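Alpha/beta hydrolase fold protein (Sphaerobacter thermophilus, PDB 3R0V) probably acts as a hydrolase of the alpha/beta hydrolase fold, with a pocket that holds D-malate in the crystal, though its natural substrate is not established. Local coordinates at residues 25-30 against 87-92; 69-74 against 188-193; 73-78 against 102-107; 109-114 against 205-210. All blocks are in the same frame, centred on the assembly; numbering follows the deposited sequence. Where two conformers were deposited one is given.

Overall arrangement
Contacts 1 and 4 are two strand pairings of the central, mostly parallel sheet, with centres about 10 Å apart; strands 89-94 and 111-117 lie side by side in that sheet and join them. Contact 3 packs helix 71-84 against helix 96-106 on one side of the sheet, and Leu78 of contact 3 reaches Val27 of contact 1, CD1 to CG1 at 3.8 Å. Contact 2 uses the start of the same helix 71-84 and meets helix 185-192, its centre about 9 Å from that of contact 3. It is also near the pocket: the side chain of Val191 is about 5 Å from that of Ser96, a malate-binding residue, and about 9 Å from the bound D-malate.

Contact 1. Residues 25-30 against 87-92; sequences PVVLVG and GAAFVF
Val27 and Val91 sit opposite each other where strands 25-29 and 89-92 run parallel in the central sheet of the alpha/beta hydrolase fold. Four backbone hydrogen bonds zip the pair in the usual parallel pattern: Val27 N donates to Phe90 O and Val27 O accepts from Phe92 N, both at 2.9 Å, while Pro25 O receives Phe90 N and Phe92 O receives Val29 N. Val26, Leu28, Phe90 and Phe92 share one face of the sheet; Val27 and Val91 are on the other, where helix 71-84 packs.

Phe90 can be followed outward. Phe90 CB lies 3.6 Å from Pro25 O and, in the Val26 conformer described, 4.0 Å from Val26 CG2. The first torsion, chi1 -58°, puts Phe90 CG beside the backbone N, 3.7 Å from Pro25 O. CD2 then brings the ring edge to that same Val26 CG2, close to the ring plane, and the ring stacks with Phe260 beyond. Phe92 is turned differently, CG anti to its N (chi1 171°), and Leu28 CD2 meets that ring at its edge too. Further along, on the side of helix 96-106, Val29 CG2 rests 3.8 Å from Val91 CG1.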
loop_
_atom_site.group_PDB
_atom_site.type_symbol
_atom_site.label_atom_id
_atom_site.label_comp_id
_atom_site.label_asym_id
_atom_site.label_seq_id
_atom_site.Cartn_x
_atom_site.Cartn_y
_atom_site.Cartn_z
ATOM N N PRO A 25 15.191 -11.586 -1.880
ATOM C CA PRO A 25 14.151 -10.801 -2.540
ATOM C C PRO A 25 13.237 -10.018 -1.607
ATOM O O PRO A 25 12.843 -10.495 -0.535
ATOM C CB PRO A 25 13.351 -11.861 -3.305
ATOM C CG PRO A 25 13.572 -13.129 -2.541
ATOM C CD PRO A 25 14.981 -13.039 -2.050
ATOM N N VAL A 26 12.922 -8.803 -2.051
ATOM C CA VAL A 26 11.950 -7.922 -1.414
ATOM C C VAL A 26 10.949 -7.459 -2.473
ATOM O O VAL A 26 11.365 -6.994 -3.532
ATOM C CB VAL A 26 12.655 -6.662 -0.854
ATOM C CG1 VAL A 26 11.641 -5.626 -0.391
ATOM C CG2 VAL A 26 13.632 -7.030 0.264
ATOM N N VAL A 27 9.655 -7.560 -2.185
ATOM C CA VAL A 27 8.612 -7.050 -3.062
ATOM C C VAL A 27 8.003 -5.815 -2.417
ATOM O O VAL A 27 7.640 -5.826 -1.236
ATOM C CB VAL A 27 7.511 -8.091 -3.287
ATOM C CG1 VAL A 27 6.359 -7.482 -4.108
ATOM C CG2 VAL A 27 8.076 -9.308 -3.999
ATOM N N LEU A 28 7.927 -4.737 -3.189
ATOM C CA LEU A 28 7.316 -3.495 -2.710
ATOM C C LEU A 28 5.882 -3.448 -3.218
ATOM O O LEU A 28 5.638 -3.642 -4.422
ATOM C CB LEU A 28 8.087 -2.276 -3.221
ATOM C CG LEU A 28 9.596 -2.253 -2.952
ATOM C CD1 LEU A 28 10.222 -0.924 -3.373
ATOM C CD2 LEU A 28 9.906 -2.516 -1.508
ATOM N N VAL A 29 4.932 -3.219 -2.313
ATOM C CA VAL A 29 3.521 -3.162 -2.680
ATOM C C VAL A 29 3.002 -1.744 -2.457
ATOM O O VAL A 29 2.980 -1.250 -1.328
ATOM C CB VAL A 29 2.667 -4.138 -1.829
ATOM C CG1 VAL A 29 1.211 -4.089 -2.284
ATOM C CG2 VAL A 29 3.208 -5.568 -1.915
ATOM N N GLY A 30 2.571 -1.091 -3.530
ATOM C CA GLY A 30 2.140 0.291 -3.430
ATOM C C GLY A 30 0.698 0.449 -2.988
ATOM O O GLY A 30 -0.091 -0.486 -3.048
ATOM N N GLY A 87 9.772 -17.207 -5.448
ATOM C CA GLY A 87 8.838 -18.122 -4.814
ATOM C C GLY A 87 8.523 -17.800 -3.368
ATOM O O GLY A 87 7.559 -18.333 -2.806
ATOM N N ALA A 88 9.346 -16.950 -2.765
ATOM C CA ALA A 88 9.095 -16.409 -1.438
ATOM C C ALA A 88 9.819 -15.073 -1.360
ATOM O O ALA A 88 10.819 -14.867 -2.057
ATOM C CB ALA A 88 9.627 -17.349 -0.366
ATOM N N ALA A 89 9.351 -14.170 -0.514
ATOM C CA ALA A 89 10.023 -12.890 -0.408
ATOM C C ALA A 89 9.681 -12.182 0.872
ATOM O O ALA A 89 8.660 -12.468 1.499
ATOM C CB ALA A 89 9.646 -12.003 -1.585
ATOM N N PHE A 90 10.533 -11.228 1.226
ATOM C CA PHE A 90 10.187 -10.190 2.190
ATOM C C PHE A 90 9.234 -9.232 1.471
ATOM O O PHE A 90 9.353 -9.037 0.257
ATOM C CB PHE A 90 11.433 -9.408 2.595
ATOM C CG PHE A 90 12.537 -10.241 3.191
ATOM C CD1 PHE A 90 12.270 -11.394 3.910
ATOM C CD2 PHE A 90 13.858 -9.854 3.026
ATOM C CE1 PHE A 90 13.309 -12.141 4.472
ATOM C CE2 PHE A 90 14.892 -10.598 3.569
ATOM C CZ PHE A 90 14.614 -11.752 4.288
ATOM N N VAL A 91 8.302 -8.621 2.199
ATOM C CA VAL A 91 7.370 -7.687 1.571
ATOM C C VAL A 91 7.337 -6.394 2.356
ATOM O O VAL A 91 7.294 -6.423 3.583
ATOM C CB VAL A 91 5.942 -8.274 1.476
ATOM C CG1 VAL A 91 4.924 -7.200 1.093
ATOM C CG2 VAL A 91 5.912 -9.415 0.483
ATOM N N PHE A 92 7.396 -5.265 1.645
ATOM C CA PHE A 92 7.140 -3.956 2.242
ATOM C C PHE A 92 5.904 -3.365 1.583
ATOM O O PHE A 92 5.895 -3.136 0.375
ATOM C CB PHE A 92 8.328 -3.005 2.044
ATOM C CG PHE A 92 8.040 -1.570 2.457
ATOM C CD1 PHE A 92 7.606 -1.275 3.739
ATOM C CD2 PHE A 92 8.189 -0.526 1.553
ATOM C CE1 PHE A 92 7.331 0.037 4.120
ATOM C CE2 PHE A 92 7.930 0.785 1.933
ATOM C CZ PHE A 92 7.506 1.060 3.214
#

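Contact 2. Residues 69-74 against 188-193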
loop_
_atom_site.group_PDB
_atom_site.type_symbol
_atom_site.label_atom_id
_atom_site.label_comp_id
_atom_site.label_asym_id
_atom_site.label_seq_id
_atom_site.Cartn_x
_atom_site.Cartn_y
_atom_site.Cartn_z
ATOM N N TYR A 69 -13.554 -6.909 -10.603
ATOM C CA TYR A 69 -12.594 -6.740 -9.536
ATOM C C TYR A 69 -12.970 -7.617 -8.345
ATOM O O TYR A 69 -14.146 -7.779 -8.024
ATOM C CB TYR A 69 -12.507 -5.275 -9.086
ATOM C CG TYR A 69 -11.491 -5.145 -7.977
ATOM C CD1 TYR A 69 -10.135 -5.055 -8.262
ATOM C CD2 TYR A 69 -11.887 -5.176 -6.654
ATOM C CE1 TYR A 69 -9.203 -4.988 -7.248
ATOM C CE2 TYR A 69 -10.976 -5.115 -5.633
ATOM C CZ TYR A 69 -9.638 -5.011 -5.936
ATOM O OH TYR A 69 -8.745 -4.962 -4.904
ATOM N N ALA A 70 -11.959 -8.183 -7.694
ATOM C CA ALA A 70 -12.111 -8.783 -6.375
ATOM C C ALA A 70 -10.778 -8.627 -5.673
ATOM O O ALA A 70 -9.728 -8.669 -6.319
ATOM C CB ALA A 70 -12.486 -10.265 -6.479
ATOM N N VAL A 71 -10.817 -8.436 -4.355
ATOM C CA VAL A 71 -9.588 -8.348 -3.579
ATOM C C VAL A 71 -8.734 -9.603 -3.805
ATOM O O VAL A 71 -7.509 -9.511 -3.905
ATOM C CB VAL A 71 -9.863 -8.114 -2.072
ATOM C CG1 VAL A 71 -8.564 -8.056 -1.277
ATOM C CG2 VAL A 71 -10.668 -6.831 -1.869
ATOM N N GLU A 72 -9.375 -10.767 -3.918
ATOM C CA GLU A 72 -8.643 -12.009 -4.154
ATOM C C GLU A 72 -7.780 -11.940 -5.415
ATOM O O GLU A 72 -6.706 -12.548 -5.471
ATOM C CB GLU A 72 -9.607 -13.195 -4.221
ATOM C CG GLU A 72 -8.920 -14.556 -4.139
ATOM C CD GLU A 72 -8.495 -14.903 -2.720
ATOM O OE1 GLU A 72 -9.061 -14.336 -1.754
ATOM O OE2 GLU A 72 -7.593 -15.755 -2.571
ATOM N N ARG A 73 -8.233 -11.203 -6.427
ATOM C CA ARG A 73 -7.428 -11.071 -7.638
ATOM C C ARG A 73 -6.119 -10.339 -7.340
ATOM O O ARG A 73 -5.088 -10.697 -7.906
ATOM C CB ARG A 73 -8.176 -10.358 -8.773
ATOM C CG ARG A 73 -9.485 -11.010 -9.193
ATOM C CD ARG A 73 -9.266 -12.372 -9.873
ATOM N NE ARG A 73 -9.231 -13.460 -8.903
ATOM C CZ ARG A 73 -10.307 -13.954 -8.299
ATOM N NH1 ARG A 73 -10.178 -14.956 -7.437
ATOM N NH2 ARG A 73 -11.513 -13.450 -8.552
ATOM N N GLU A 74 -6.152 -9.317 -6.483
ATOM C CA GLU A 74 -4.909 -8.612 -6.156
ATOM C C GLU A 74 -3.977 -9.425 -5.251
ATOM O O GLU A 74 -2.753 -9.280 -5.330
ATOM C CB GLU A 74 -5.183 -7.227 -5.564
ATOM C CG GLU A 74 -5.922 -6.325 -6.546
ATOM C CD GLU A 74 -5.604 -4.854 -6.337
ATOM O OE1 GLU A 74 -6.348 -4.167 -5.607
ATOM O OE2 GLU A 74 -4.592 -4.383 -6.885
ATOM N N ASP A 188 -8.925 0.089 -3.968
ATOM C CA ASP A 188 -8.345 0.289 -2.649
ATOM C C ASP A 188 -9.417 0.371 -1.568
ATOM O O ASP A 188 -9.209 -0.096 -0.446
ATOM C CB ASP A 188 -7.398 1.479 -2.661
ATOM C CG ASP A 188 -6.084 1.129 -3.345
ATOM O OD1 ASP A 188 -5.834 1.574 -4.477
ATOM O OD2 ASP A 188 -5.320 0.335 -2.751
ATOM N N HIS A 189 -10.576 0.934 -1.900
ATOM C CA HIS A 189 -11.670 0.923 -0.940
ATOM C C HIS A 189 -12.064 -0.523 -0.598
ATOM O O HIS A 189 -12.258 -0.868 0.572
ATOM C CB HIS A 189 -12.863 1.708 -1.486
ATOM C CG HIS A 189 -13.999 1.826 -0.513
ATOM N ND1 HIS A 189 -15.267 2.206 -0.894
ATOM C CD2 HIS A 189 -14.059 1.594 0.819
ATOM C CE1 HIS A 189 -16.058 2.217 0.167
ATOM N NE2 HIS A 189 -15.350 1.847 1.219
ATOM N N ALA A 190 -12.138 -1.380 -1.612
ATOM C CA ALA A 190 -12.462 -2.785 -1.375
ATOM C C ALA A 190 -11.412 -3.508 -0.519
ATOM O O ALA A 190 -11.757 -4.293 0.367
ATOM C CB ALA A 190 -12.670 -3.512 -2.710
ATOM N N VAL A 191 -10.135 -3.249 -0.791
ATOM C CA VAL A 191 -9.056 -3.833 -0.001
ATOM C C VAL A 191 -9.227 -3.468 1.479
ATOM O O VAL A 191 -9.103 -4.320 2.364
ATOM C CB VAL A 191 -7.688 -3.334 -0.498
ATOM C CG1 VAL A 191 -6.583 -3.663 0.521
ATOM C CG2 VAL A 191 -7.385 -3.917 -1.874
HETATM N N MSE A 192 -9.520 -2.197 1.736
HETATM C CA MSE A 192 -9.595 -1.685 3.097
HETATM C C MSE A 192 -10.914 -1.980 3.814
HETATM O O MSE A 192 -11.020 -1.770 5.015
HETATM C CB MSE A 192 -9.287 -0.172 3.109
HETATM C CG MSE A 192 -7.851 0.142 2.673
HETATM SE SE MSE A 192 -6.502 -0.740 3.772
HETATM C CE MSE A 192 -7.171 -0.117 5.479
ATOM N N GLY A 193 -11.914 -2.455 3.081
ATOM C CA GLY A 193 -13.210 -2.751 3.674
ATOM C C GLY A 193 -13.825 -1.473 4.207
ATOM O O GLY A 193 -13.944 -0.497 3.468
#
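Ala190 CB touches both Tyr69 CE2, at 3.7 Å, and Val71 CG2, at 4.0 Å, where the 69-74 segment meets the end of helix 185-192. Val71 CG1 comes near Val191 CG2 more loosely, completing the apolar pairs. Tyr69 reaches this far because its CG is anti to the backbone N (chi1 -180°), which carries the ring toward the helix and past Ala190.

Other methyls make van der Waals contacts with polar atoms, without hydrogen bonds. Val71 CG2 presses on the helix backbone, 3.6 Å from Ala190 O. Val191 CG2 lies 3.5 Å from Tyr69 OH and 3.9 Å from Glu74 OE1; the Val191 side chain crosses those of Tyr69 and Glu74 at about a right angle.

The hydrogen bonding runs alongside the junction, and no hydrogen bond crosses it. Tyr69 OH donates to Glu74 OE1 at 2.6 Å, using the anti lone pair of that oxygen, and the carboxylate carbon lies in the plane of the ring at its edge. Arg57 makes a salt bridge to the same OE1, giving this buried oxygen two partners.

Salt bridges flank the contact. Asp188 OD2 is 5.4 Å from Glu74 OE1, and Arg57 bridges to both acids, which probably offsets their mutual repulsion. Asp188 also pairs with Arg60 and accepts a hydrogen bond from Ser96. The junction thus ties a core helix to helix 185-192 beside the malate pocket, in the helical region that follows strand 111-117, where alpha/beta hydrolases commonly insert a cap.

Contact 3. Residues 73-78 against 102-107; sequences REIEDL and LLAAAS
Leu78 CD2 and Ala104 CB meet at 3.7 Å where helix 71-84 crosses helix 96-106, the short segments making a crossing angle of -80°. Ile75 is the other half of the first shell. Ile75 CG2, anti to the backbone N, stays over Ala104, 4.2 Å from Ala104 CA. The other branch is extended (chi1 -65°, chi2 173°), which carries Ile75 CD1 to both Leu103 CB, at 4.3 Å, and Ser107 OG, at 3.9 Å, two residues a turn apart. Ile75 and Leu78 both pack on the small Ala104.

One step out, Ser107 is held by its own helix. Ser107 OG donates to Leu103 O at 2.8 Å from above the carbonyl plane, and Ser107 N reaches that oxygen from the opposite face; Arg201 adds a further hydrogen bond to OG. Leu78 in turn rests on Val27 and Val29 of the sheet, and Ala104 on Ile111.

On helix 71-84, away from the interface, Arg73 grips Glu76 side-on. Arg73 NE bonds to Glu76 OE1 at 2.8 Å and Arg73 NH1 to Glu76 OE2 at 3.0 Å, both acceptors near the guanidinium plane. Asp77 forms a salt bridge with Arg58. The helices therefore meet through hydrocarbon, with Ser107 OG as the polar atom at the margin, while Arg73, Glu76 and Asp77 find their partners away from the interface.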
loop_
_atom_site.group_PDB
_atom_site.type_symbol
_atom_site.label_atom_id
_atom_site.label_comp_id
_atom_site.label_asym_id
_atom_site.label_seq_id
_atom_site.Cartn_x
_atom_site.Cartn_y
_atom_site.Cartn_z
ATOM N N ARG A 73 -8.233 -11.203 -6.427
ATOM C CA ARG A 73 -7.428 -11.071 -7.638
ATOM C C ARG A 73 -6.119 -10.339 -7.340
ATOM O O ARG A 73 -5.088 -10.697 -7.906
ATOM C CB ARG A 73 -8.176 -10.358 -8.773
ATOM C CG ARG A 73 -9.485 -11.010 -9.193
ATOM C CD ARG A 73 -9.266 -12.372 -9.873
ATOM N NE ARG A 73 -9.231 -13.460 -8.903
ATOM C CZ ARG A 73 -10.307 -13.954 -8.299
ATOM N NH1 ARG A 73 -10.178 -14.956 -7.437
ATOM N NH2 ARG A 73 -11.513 -13.450 -8.552
ATOM N N GLU A 74 -6.152 -9.317 -6.483
ATOM C CA GLU A 74 -4.909 -8.612 -6.156
ATOM C C GLU A 74 -3.977 -9.425 -5.251
ATOM O O GLU A 74 -2.753 -9.280 -5.330
ATOM C CB GLU A 74 -5.183 -7.227 -5.564
ATOM C CG GLU A 74 -5.922 -6.325 -6.546
ATOM C CD GLU A 74 -5.604 -4.854 -6.337
ATOM O OE1 GLU A 74 -6.348 -4.167 -5.607
ATOM O OE2 GLU A 74 -4.592 -4.383 -6.885
ATOM N N ILE A 75 -4.543 -10.280 -4.408
ATOM C CA ILE A 75 -3.720 -11.229 -3.658
ATOM C C ILE A 75 -3.041 -12.181 -4.651
ATOM O O ILE A 75 -1.845 -12.463 -4.527
ATOM C CB ILE A 75 -4.562 -11.991 -2.629
ATOM C CG1 ILE A 75 -5.078 -11.013 -1.570
ATOM C CG2 ILE A 75 -3.750 -13.117 -1.973
ATOM C CD1 ILE A 75 -6.073 -11.644 -0.588
ATOM N N GLU A 76 -3.782 -12.645 -5.658
ATOM C CA GLU A 76 -3.210 -13.506 -6.685
ATOM C C GLU A 76 -2.143 -12.768 -7.497
ATOM O O GLU A 76 -1.132 -13.365 -7.896
ATOM C CB GLU A 76 -4.319 -14.055 -7.583
ATOM C CG GLU A 76 -5.233 -15.031 -6.844
ATOM C CD GLU A 76 -6.566 -15.282 -7.546
ATOM O OE1 GLU A 76 -6.780 -14.795 -8.677
ATOM O OE2 GLU A 76 -7.407 -15.985 -6.951
ATOM N N ASP A 77 -2.347 -11.473 -7.738
ATOM C CA ASP A 77 -1.321 -10.690 -8.431
ATOM C C ASP A 77 -0.025 -10.690 -7.615
ATOM O O ASP A 77 1.065 -10.910 -8.149
ATOM C CB ASP A 77 -1.761 -9.237 -8.675
ATOM C CG ASP A 77 -2.974 -9.115 -9.594
ATOM O OD1 ASP A 77 -3.239 -10.025 -10.401
ATOM O OD2 ASP A 77 -3.658 -8.073 -9.513
ATOM N N LEU A 78 -0.149 -10.413 -6.324
ATOM C CA LEU A 78 1.016 -10.398 -5.452
ATOM C C LEU A 78 1.657 -11.788 -5.407
ATOM O O LEU A 78 2.886 -11.910 -5.434
ATOM C CB LEU A 78 0.621 -9.904 -4.063
ATOM C CG LEU A 78 1.738 -9.890 -3.015
ATOM C CD1 LEU A 78 2.961 -9.122 -3.520
ATOM C CD2 LEU A 78 1.214 -9.284 -1.704
ATOM N N LEU A 102 -1.019 -7.386 4.318
ATOM C CA LEU A 102 -1.486 -8.075 5.522
ATOM C C LEU A 102 -2.531 -9.133 5.173
ATOM O O LEU A 102 -2.478 -10.249 5.683
ATOM C CB LEU A 102 -2.030 -7.071 6.554
ATOM C CG LEU A 102 -0.975 -6.182 7.215
ATOM C CD1 LEU A 102 -1.575 -4.877 7.710
ATOM C CD2 LEU A 102 -0.315 -6.934 8.373
ATOM N N LEU A 103 -3.479 -8.789 4.306
ATOM C CA LEU A 103 -4.450 -9.775 3.837
ATOM C C LEU A 103 -3.750 -10.950 3.161
ATOM O O LEU A 103 -4.121 -12.105 3.374
ATOM C CB LEU A 103 -5.449 -9.128 2.881
ATOM C CG LEU A 103 -6.380 -8.083 3.500
ATOM C CD1 LEU A 103 -7.143 -7.411 2.377
ATOM C CD2 LEU A 103 -7.328 -8.761 4.465
ATOM N N ALA A 104 -2.739 -10.661 2.348
ATOM C CA ALA A 104 -2.020 -11.718 1.634
ATOM C C ALA A 104 -1.294 -12.630 2.623
ATOM O O ALA A 104 -1.294 -13.858 2.473
ATOM C CB ALA A 104 -1.035 -11.112 0.636
ATOM N N ALA A 105 -0.678 -12.033 3.633
ATOM C CA ALA A 105 0.017 -12.802 4.661
ATOM C C ALA A 105 -0.962 -13.692 5.420
ATOM O O ALA A 105 -0.688 -14.867 5.660
ATOM C CB ALA A 105 0.748 -11.866 5.613
ATOM N N ALA A 106 -2.117 -13.138 5.776
ATOM C CA ALA A 106 -3.129 -13.894 6.506
ATOM C C ALA A 106 -3.700 -15.016 5.647
ATOM O O ALA A 106 -4.164 -16.030 6.176
ATOM C CB ALA A 106 -4.248 -12.958 6.969
ATOM N N SER A 107 -3.661 -14.837 4.330
ATOM C CA SER A 107 -4.188 -15.829 3.399
ATOM C C SER A 107 -3.196 -16.940 3.114
ATOM O O SER A 107 -3.529 -17.896 2.416
ATOM C CB SER A 107 -4.590 -15.167 2.081
ATOM O OG SER A 107 -5.627 -14.221 2.282
#

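Contact 4. Residues 109-114 against 205-210; sequences LPITRL and ISIPTL
Leu114 O takes the N-H of Leu210 N at 2.8 Å, in the carbonyl plane, and also draws in Thr209 CA at 3.1 Å as a CA-H...O contact. This is the start of the parallel pairing between strands 111-117 and 209-213 in the central sheet of the alpha/beta hydrolase fold. Leu114 N, one step earlier, donates to Pro208 O at 3.0 Å, nearly straight at 166°, and Leu114 and Thr209 stand side by side with their side chains on the same face.

Ahead of the strand, Ile207 fills the corner that the other chain makes at Thr112 and Arg113. Its CG1 lies between the backbone N and the carbonyl carbon (chi1 53°), and from there Ile207 CD1 reaches in among Ile111 and Leu114: it is 3.4 Å from Ile111 O and 3.8 Å from both Ile111 CG2 and Leu114 CB. Ile207 CB and CG2 pack against Thr112 O. In the conformer described, Arg113 runs extended beyond CG, with Pro208 CG over one face of its guanidinium, and its side chain also touches Phe260 of helix 249-260. Thr209 OG1 turns back on its own chain and donates to Ile207 O at 3.0 Å, approaching from above the carbonyl plane.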
loop_
_atom_site.group_PDB
_atom_site.type_symbol
_atom_site.label_atom_id
_atom_site.label_comp_id
_atom_site.label_asym_id
_atom_site.label_seq_id
_atom_site.Cartn_x
_atom_site.Cartn_y
_atom_site.Cartn_z
ATOM N N LEU A 109 0.138 -16.549 1.739
ATOM C CA LEU A 109 1.191 -16.383 0.733
ATOM C C LEU A 109 2.571 -16.535 1.368
ATOM O O LEU A 109 2.743 -16.261 2.563
ATOM C CB LEU A 109 1.105 -15.029 0.031
ATOM C CG LEU A 109 -0.073 -14.782 -0.918
ATOM C CD1 LEU A 109 0.234 -13.611 -1.835
ATOM C CD2 LEU A 109 -0.413 -16.006 -1.735
ATOM N N PRO A 110 3.567 -16.952 0.563
ATOM C CA PRO A 110 4.921 -17.169 1.090
ATOM C C PRO A 110 5.695 -15.871 1.293
ATOM O O PRO A 110 6.676 -15.567 0.602
ATOM C CB PRO A 110 5.568 -18.067 0.028
ATOM C CG PRO A 110 4.844 -17.745 -1.232
ATOM C CD PRO A 110 3.420 -17.437 -0.821
ATOM N N ILE A 111 5.208 -15.093 2.255
ATOM C CA ILE A 111 5.854 -13.871 2.718
ATOM C C ILE A 111 6.645 -14.233 3.973
ATOM O O ILE A 111 6.069 -14.705 4.966
ATOM C CB ILE A 111 4.790 -12.791 3.038
ATOM C CG1 ILE A 111 3.985 -12.470 1.770
ATOM C CG2 ILE A 111 5.440 -11.529 3.578
ATOM C CD1 ILE A 111 2.803 -11.530 1.977
ATOM N N THR A 112 7.960 -14.030 3.931
ATOM C CA THR A 112 8.802 -14.520 5.016
ATOM C C THR A 112 9.024 -13.489 6.127
ATOM O O THR A 112 9.174 -13.861 7.288
ATOM C CB THR A 112 10.135 -15.041 4.489
ATOM O OG1 THR A 112 10.753 -14.029 3.688
ATOM C CG2 THR A 112 9.912 -16.282 3.629
ATOM N N ARG A 113 9.037 -12.203 5.768
ATOM C CA ARG A 113 9.087 -11.088 6.717
ATOM C C ARG A 113 8.217 -9.987 6.129
ATOM O O ARG A 113 8.211 -9.801 4.922
ATOM C CB ARG A 113 10.515 -10.565 6.889
ATOM C CG ARG A 113 11.500 -11.595 7.436
ATOM C CD ARG A 113 12.875 -10.981 7.675
ATOM N NE ARG A 113 13.771 -11.924 8.339
ATOM C CZ ARG A 113 14.070 -11.879 9.634
ATOM N NH1 ARG A 113 13.560 -10.924 10.400
ATOM N NH2 ARG A 113 14.887 -12.784 10.159
ATOM N N LEU A 114 7.501 -9.254 6.978
ATOM C CA LEU A 114 6.566 -8.246 6.477
ATOM C C LEU A 114 6.774 -6.908 7.160
ATOM O O LEU A 114 6.765 -6.849 8.384
ATOM C CB LEU A 114 5.132 -8.714 6.722
ATOM C CG LEU A 114 4.016 -7.724 6.361
ATOM C CD1 LEU A 114 4.031 -7.372 4.873
ATOM C CD2 LEU A 114 2.657 -8.286 6.768
ATOM N N ILE A 205 -1.155 -14.132 11.862
ATOM C CA ILE A 205 0.081 -13.929 11.139
ATOM C C ILE A 205 1.230 -14.203 12.100
ATOM O O ILE A 205 1.364 -13.546 13.130
ATOM C CB ILE A 205 0.188 -12.496 10.587
ATOM C CG1 ILE A 205 -0.898 -12.249 9.531
ATOM C CG2 ILE A 205 1.577 -12.251 10.003
ATOM C CD1 ILE A 205 -1.085 -10.770 9.181
ATOM N N SER A 206 2.063 -15.174 11.760
ATOM C CA SER A 206 3.110 -15.602 12.672
ATOM C C SER A 206 4.501 -15.094 12.298
ATOM O O SER A 206 5.440 -15.223 13.084
ATOM C CB SER A 206 3.123 -17.131 12.779
ATOM O OG SER A 206 3.308 -17.708 11.502
ATOM N N ILE A 207 4.646 -14.508 11.115
ATOM C CA ILE A 207 5.976 -14.109 10.666
ATOM C C ILE A 207 6.441 -12.800 11.309
ATOM O O ILE A 207 5.620 -12.004 11.781
ATOM C CB ILE A 207 6.045 -13.951 9.146
ATOM C CG1 ILE A 207 4.944 -13.015 8.668
ATOM C CG2 ILE A 207 5.927 -15.313 8.461
ATOM C CD1 ILE A 207 5.182 -12.437 7.276
ATOM N N PRO A 208 7.766 -12.575 11.324
ATOM C CA PRO A 208 8.298 -11.310 11.840
ATOM C C PRO A 208 7.671 -10.143 11.081
ATOM O O PRO A 208 7.666 -10.131 9.851
ATOM C CB PRO A 208 9.798 -11.400 11.533
ATOM C CG PRO A 208 10.089 -12.894 11.408
ATOM C CD PRO A 208 8.825 -13.469 10.812
ATOM N N THR A 209 7.163 -9.168 11.826
ATOM C CA THR A 209 6.450 -8.047 11.231
ATOM C C THR A 209 6.927 -6.729 11.827
ATOM O O THR A 209 7.256 -6.639 13.012
ATOM C CB THR A 209 4.921 -8.200 11.417
ATOM O OG1 THR A 209 4.489 -9.385 10.745
ATOM C CG2 THR A 209 4.160 -7.017 10.820
ATOM N N LEU A 210 6.975 -5.712 10.976
ATOM C CA LEU A 210 7.366 -4.363 11.369
ATOM C C LEU A 210 6.281 -3.391 10.929
ATOM O O LEU A 210 5.909 -3.374 9.762
ATOM C CB LEU A 210 8.687 -4.011 10.702
ATOM C CG LEU A 210 9.120 -2.553 10.747
ATOM C CD1 LEU A 210 9.315 -2.155 12.182
ATOM C CD2 LEU A 210 10.397 -2.356 9.958
#